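Local coordinates for sulfatase (Bacteroides fragilis CAG:558, PDB 6USS), which probably hydrolyses aryl sulfate esters as a calcium-dependent arylsulfatase of a human gut bacterium, at residues I161-A166 with L255-Y260; I36-V41 with I316-S321. The protein carries 1 engineered substitution. One frame throughout, in Å; residues are numbered along the deposited sequence.

Contact 1: residues I161-A166 with L255-Y260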
loop_
_atom_site.group_PDB
_atom_site.type_symbol
_atom_site.label_atom_id
_atom_site.label_comp_id
_atom_site.label_asym_id
_atom_site.label_seq_id
_atom_site.Cartn_x
_atom_site.Cartn_y
_atom_site.Cartn_z
ATOM N N ILE A 161 -1.430 6.712 -6.913
ATOM C CA ILE A 161 -1.129 5.672 -7.889
ATOM C C ILE A 161 0.302 5.856 -8.370
ATOM O O ILE A 161 0.674 6.955 -8.801
ATOM C CB ILE A 161 -2.082 5.724 -9.098
ATOM C CG1 ILE A 161 -3.536 5.682 -8.653
ATOM C CG2 ILE A 161 -1.760 4.611 -10.080
ATOM C CD1 ILE A 161 -4.493 6.073 -9.742
ATOM N N HIS A 162 1.088 4.775 -8.321
ATOM C CA HIS A 162 2.410 4.714 -8.933
ATOM C C HIS A 162 2.411 3.775 -10.137
ATOM O O HIS A 162 1.948 2.626 -10.052
ATOM C CB HIS A 162 3.498 4.239 -7.967
ATOM C CG HIS A 162 4.772 3.894 -8.671
ATOM N ND1 HIS A 162 5.705 4.847 -9.029
ATOM C CD2 HIS A 162 5.210 2.726 -9.198
ATOM C CE1 HIS A 162 6.696 4.266 -9.687
ATOM N NE2 HIS A 162 6.419 2.979 -9.802
ATOM N N CYS A 163 2.996 4.242 -11.238
ATOM C CA CYS A 163 3.028 3.468 -12.468
ATOM C C CYS A 163 4.380 3.645 -13.141
ATOM O O CYS A 163 4.727 4.761 -13.553
ATOM C CB CYS A 163 1.896 3.911 -13.393
ATOM S SG CYS A 163 1.865 2.989 -14.954
ATOM N N GLY A 164 5.132 2.549 -13.252
ATOM C CA GLY A 164 6.431 2.595 -13.906
ATOM C C GLY A 164 7.654 2.508 -13.002
ATOM O O GLY A 164 7.677 1.741 -12.033
ATOM N N LYS A 165 8.685 3.286 -13.336
ATOM C CA LYS A 165 9.962 3.234 -12.632
ATOM C C LYS A 165 9.857 3.907 -11.269
ATOM O O LYS A 165 9.564 5.102 -11.179
ATOM C CB LYS A 165 11.047 3.908 -13.469
ATOM C CG LYS A 165 12.259 4.356 -12.683
ATOM C CD LYS A 165 13.469 4.429 -13.595
ATOM C CE LYS A 165 14.616 5.165 -12.921
ATOM N NZ LYS A 165 15.701 5.434 -13.895
ATOM N N ALA A 166 10.101 3.143 -10.204
ATOM C CA ALA A 166 10.105 3.708 -8.851
ATOM C C ALA A 166 11.538 4.059 -8.463
ATOM O O ALA A 166 11.894 5.237 -8.370
ATOM C CB ALA A 166 9.452 2.739 -7.865
ATOM N N LEU A 255 -1.486 10.539 -9.751
ATOM C CA LEU A 255 -0.859 9.508 -10.555
ATOM C C LEU A 255 0.586 9.908 -10.810
ATOM O O LEU A 255 0.841 10.945 -11.429
ATOM C CB LEU A 255 -1.608 9.329 -11.869
ATOM C CG LEU A 255 -0.859 8.502 -12.918
ATOM C CD1 LEU A 255 -0.544 7.150 -12.368
ATOM C CD2 LEU A 255 -1.681 8.372 -14.204
ATOM N N TYR A 256 1.527 9.100 -10.326
ATOM C CA TYR A 256 2.943 9.284 -10.657
ATOM C C TYR A 256 3.242 8.393 -11.852
ATOM O O TYR A 256 3.587 7.218 -11.710
ATOM C CB TYR A 256 3.845 8.946 -9.473
ATOM C CG TYR A 256 5.349 9.099 -9.722
ATOM C CD1 TYR A 256 5.870 10.180 -10.436
ATOM C CD2 TYR A 256 6.252 8.170 -9.202
ATOM C CE1 TYR A 256 7.264 10.324 -10.640
ATOM C CE2 TYR A 256 7.625 8.305 -9.392
ATOM C CZ TYR A 256 8.129 9.383 -10.112
ATOM O OH TYR A 256 9.499 9.484 -10.285
ATOM N N MET A 257 3.103 8.957 -13.051
ATOM C CA MET A 257 3.357 8.218 -14.290
ATOM C C MET A 257 4.838 8.339 -14.613
ATOM O O MET A 257 5.276 9.310 -15.223
ATOM C CB MET A 257 2.489 8.758 -15.418
ATOM C CG MET A 257 2.554 7.945 -16.690
ATOM S SD MET A 257 1.616 6.420 -16.503
ATOM C CE MET A 257 2.093 5.519 -17.987
ATOM N N ALA A 258 5.621 7.339 -14.199
ATOM C CA ALA A 258 7.081 7.385 -14.298
ATOM C C ALA A 258 7.551 6.334 -15.303
ATOM O O ALA A 258 7.758 5.177 -14.944
ATOM C CB ALA A 258 7.724 7.176 -12.927
ATOM N N HIS A 259 7.748 6.757 -16.552
ATOM C CA HIS A 259 8.088 5.840 -17.635
ATOM C C HIS A 259 9.456 5.200 -17.433
ATOM O O HIS A 259 10.367 5.789 -16.838
ATOM C CB HIS A 259 8.067 6.565 -18.984
ATOM C CG HIS A 259 6.715 6.606 -19.598
ATOM N ND1 HIS A 259 6.168 5.522 -20.248
ATOM C CD2 HIS A 259 5.772 7.576 -19.622
ATOM C CE1 HIS A 259 4.949 5.825 -20.656
ATOM N NE2 HIS A 259 4.686 7.068 -20.292
ATOM N N TYR A 260 9.591 3.969 -17.933
ATOM C CA TYR A 260 10.927 3.406 -18.074
ATOM C C TYR A 260 11.637 3.976 -19.297
ATOM O O TYR A 260 12.868 4.098 -19.292
ATOM C CB TYR A 260 10.863 1.878 -18.144
ATOM C CG TYR A 260 10.638 1.249 -16.800
ATOM C CD1 TYR A 260 11.686 1.092 -15.913
ATOM C CD2 TYR A 260 9.379 0.828 -16.412
ATOM C CE1 TYR A 260 11.490 0.537 -14.674
ATOM C CE2 TYR A 260 9.159 0.271 -15.164
ATOM C CZ TYR A 260 10.227 0.121 -14.292
ATOM O OH TYR A 260 10.055 -0.453 -13.043
HETATM O O HOH W 1 10.642 7.179 -9.983
HETATM O O HOH W 2 10.795 0.443 -10.590
#
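Y256 and H162 project side by side from one face of two parallel strands, and the tyrosine can be followed outward. Its CB lies 3.8 Å from I161 O, the carbonyl that accepts the hydrogen bond of Y256 N. With CG anti to the backbone N (chi1 180°), the phenol ring runs beside the imidazole: Y256 CD2 comes within 3.4 Å of H162 ND1 at the imidazole edge, and the two rings, inclined at 49°, meet rim to rim without stacking. Y256 CE2 passes K165 O at 4.1 Å, while A258 CB sits over the ring face, toward its rim. At the tip, Y256 OH donates to a water 2.6 Å away, which donates to K165 O and A166 O, so bridging the phenol hydroxyl to the chain just after strand 159-164. Beyond the strand, K165 CB makes a CH-pi contact 3.9 Å from the Y260 ring centroid, and the extended lysine chain carries K165 NZ to a salt bridge with D42 OD2 and a hydrogen bond to G193 O. On the other face, C163 SG touches M257 SD at 3.8 Å. Helix 231-247 packs on this sulfur-bearing face, helix 88-97 touches Y256, and strand 185-187 pairs with 159-164.

Contact 2: residues I36-V41 with I316-S321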
loop_
_atom_site.group_PDB
_atom_site.type_symbol
_atom_site.label_atom_id
_atom_site.label_comp_id
_atom_site.label_asym_id
_atom_site.label_seq_id
_atom_site.Cartn_x
_atom_site.Cartn_y
_atom_site.Cartn_z
ATOM N N ILE A 36 -3.804 15.450 -9.685
ATOM C CA ILE A 36 -2.456 15.775 -10.100
ATOM C C ILE A 36 -1.872 14.563 -10.811
ATOM O O ILE A 36 -1.866 13.454 -10.260
ATOM C CB ILE A 36 -1.602 16.154 -8.883
ATOM C CG1 ILE A 36 -2.269 17.312 -8.125
ATOM C CG2 ILE A 36 -0.165 16.422 -9.304
ATOM C CD1 ILE A 36 -1.544 17.768 -6.862
ATOM N N ILE A 37 -1.382 14.772 -12.028
ATOM C CA ILE A 37 -0.565 13.787 -12.721
ATOM C C ILE A 37 0.844 14.346 -12.856
ATOM O O ILE A 37 1.048 15.405 -13.470
ATOM C CB ILE A 37 -1.121 13.433 -14.101
ATOM C CG1 ILE A 37 -2.516 12.826 -14.002
ATOM C CG2 ILE A 37 -0.171 12.459 -14.794
ATOM C CD1 ILE A 37 -3.148 12.622 -15.382
ATOM N N LEU A 38 1.813 13.623 -12.287
ATOM C CA LEU A 38 3.241 13.857 -12.496
ATOM C C LEU A 38 3.719 12.840 -13.523
ATOM O O LEU A 38 3.802 11.642 -13.223
ATOM C CB LEU A 38 4.014 13.708 -11.186
ATOM C CG LEU A 38 5.532 13.811 -11.273
ATOM C CD1 LEU A 38 5.925 15.139 -11.913
ATOM C CD2 LEU A 38 6.136 13.692 -9.872
ATOM N N PHE A 39 4.003 13.308 -14.739
ATOM C CA PHE A 39 4.434 12.450 -15.847
ATOM C C PHE A 39 5.945 12.631 -15.938
ATOM O O PHE A 39 6.433 13.706 -16.311
ATOM C CB PHE A 39 3.691 12.834 -17.128
ATOM C CG PHE A 39 3.939 11.936 -18.326
ATOM C CD1 PHE A 39 5.050 12.115 -19.136
ATOM C CD2 PHE A 39 3.015 10.967 -18.692
ATOM C CE1 PHE A 39 5.250 11.316 -20.270
ATOM C CE2 PHE A 39 3.210 10.163 -19.824
ATOM C CZ PHE A 39 4.327 10.335 -20.606
ATOM N N MET A 40 6.683 11.585 -15.558
ATOM C CA MET A 40 8.139 11.619 -15.428
ATOM C C MET A 40 8.753 10.678 -16.454
ATOM O O MET A 40 8.500 9.464 -16.423
ATOM C CB MET A 40 8.584 11.220 -14.017
ATOM C CG MET A 40 10.088 11.255 -13.807
ATOM S SD MET A 40 10.812 12.915 -13.674
ATOM C CE MET A 40 9.915 13.538 -12.256
ATOM N N VAL A 41 9.573 11.232 -17.343
ATOM C CA VAL A 41 10.311 10.445 -18.323
ATOM C C VAL A 41 11.716 10.209 -17.796
ATOM O O VAL A 41 12.281 11.040 -17.077
ATOM C CB VAL A 41 10.336 11.152 -19.689
ATOM C CG1 VAL A 41 10.911 10.240 -20.736
ATOM C CG2 VAL A 41 8.931 11.600 -20.059
ATOM N N ILE A 316 -4.183 18.737 -12.694
ATOM C CA ILE A 316 -2.883 19.329 -12.968
ATOM C C ILE A 316 -1.990 18.274 -13.610
ATOM O O ILE A 316 -1.866 17.152 -13.103
ATOM C CB ILE A 316 -2.250 19.872 -11.678
ATOM C CG1 ILE A 316 -3.085 20.995 -11.086
ATOM C CG2 ILE A 316 -0.855 20.376 -11.935
ATOM C CD1 ILE A 316 -2.539 21.491 -9.749
ATOM N N VAL A 317 -1.363 18.631 -14.723
ATOM C CA VAL A 317 -0.433 17.761 -15.422
ATOM C C VAL A 317 0.945 18.399 -15.332
ATOM O O VAL A 317 1.140 19.548 -15.751
ATOM C CB VAL A 317 -0.853 17.543 -16.883
ATOM C CG1 VAL A 317 0.159 16.660 -17.605
ATOM C CG2 VAL A 317 -2.256 16.961 -16.960
ATOM N N ILE A 318 1.899 17.666 -14.764
ATOM C CA ILE A 318 3.281 18.114 -14.690
ATOM C C ILE A 318 4.129 17.150 -15.497
ATOM O O ILE A 318 4.194 15.955 -15.185
ATOM C CB ILE A 318 3.798 18.207 -13.248
ATOM C CG1 ILE A 318 2.856 19.022 -12.360
ATOM C CG2 ILE A 318 5.159 18.860 -13.260
ATOM C CD1 ILE A 318 3.166 18.917 -10.872
ATOM N N PHE A 319 4.780 17.674 -16.526
ATOM C CA PHE A 319 5.716 16.927 -17.349
ATOM C C PHE A 319 7.127 17.219 -16.870
ATOM O O PHE A 319 7.485 18.389 -16.662
ATOM C CB PHE A 319 5.573 17.309 -18.821
ATOM C CG PHE A 319 6.365 16.448 -19.747
ATOM C CD1 PHE A 319 7.717 16.690 -19.957
ATOM C CD2 PHE A 319 5.758 15.413 -20.430
ATOM C CE1 PHE A 319 8.448 15.902 -20.826
ATOM C CE2 PHE A 319 6.489 14.613 -21.299
ATOM C CZ PHE A 319 7.836 14.859 -21.496
ATOM N N MET A 320 7.930 16.163 -16.719
ATOM C CA MET A 320 9.278 16.334 -16.206
ATOM C C MET A 320 10.143 15.173 -16.684
ATOM O O MET A 320 9.641 14.124 -17.093
ATOM C CB MET A 320 9.257 16.432 -14.679
ATOM C CG MET A 320 10.608 16.672 -14.034
ATOM S SD MET A 320 11.414 18.126 -14.705
ATOM C CE MET A 320 12.668 18.411 -13.452
ATOM N N SER A 321 11.454 15.386 -16.652
ATOM C CA SER A 321 12.420 14.325 -16.869
ATOM C C SER A 321 13.415 14.328 -15.717
ATOM O O SER A 321 13.663 15.359 -15.090
ATOM C CB SER A 321 13.152 14.483 -18.209
ATOM O OG SER A 321 14.148 13.482 -18.337
#
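L38 and I318 meet near the middle of the parallel strands 36-41 and 316-321, where L38 CD1 rests 4.0 Å from I318 CB. On the opposite face, F39 and F319 project side by side. Both have CG anti to the backbone N (chi1 -174° and -172°), which sends the rings out in the same direction; their planes differ by only 20° but are slid so far apart that they barely overlap, and the touch is made by F39 CD1 against F319 CE2 at 3.6 Å. V41 CG2 reaches across to F319 CZ, 3.7 Å away. Back on the leucine face, the M40 chain is bent twice and turns its CE to within 3.7 Å of M320 CG. Between the two faces runs the backbone: I37, F39, I318 and M320 each give and accept a bond, and five N-H...O bonds hold the six residue pairs in register, the first from I37 N to I316 O (2.7 Å) and the last from V41 N to M320 O (2.9 Å). The polar edge comes at the carboxyl end, where S321 OG is hydrogen-bonded to M44 O. Immediately beyond it the strands deliver D42, D43, D322 and N323 to the calcium ion. Ligands carried just past the C-terminal ends of adjacent parallel strands are characteristic of the alpha/beta sulfatase domain, which belongs to the alkaline phosphatase clan.

How the contacts relate
Contacts 1 and 2 are two parallel strand pairings of one sheet, their centres about 10 Å apart, in the order 159-164, 253-258, 35-41, 315-321. The two inner strands join them: M257 N lies 2.8 Å from L38 O and M257 O 2.7 Å from M40 N, both probable hydrogen bonds. Side chains pack across this seam, H259 CD2 lying 3.3 Å from F39 CZ. Both contacts converge on the calcium site: contact 2 leads into its ligands, and contact 1 supplies K165, nearest side-chain atom about 4 Å from the ion, which links to ligand D42. The engineered C88, also in the metal site, touches K165; in the natural enzyme a serine there is predicted to become 3-oxoalanine, absent here.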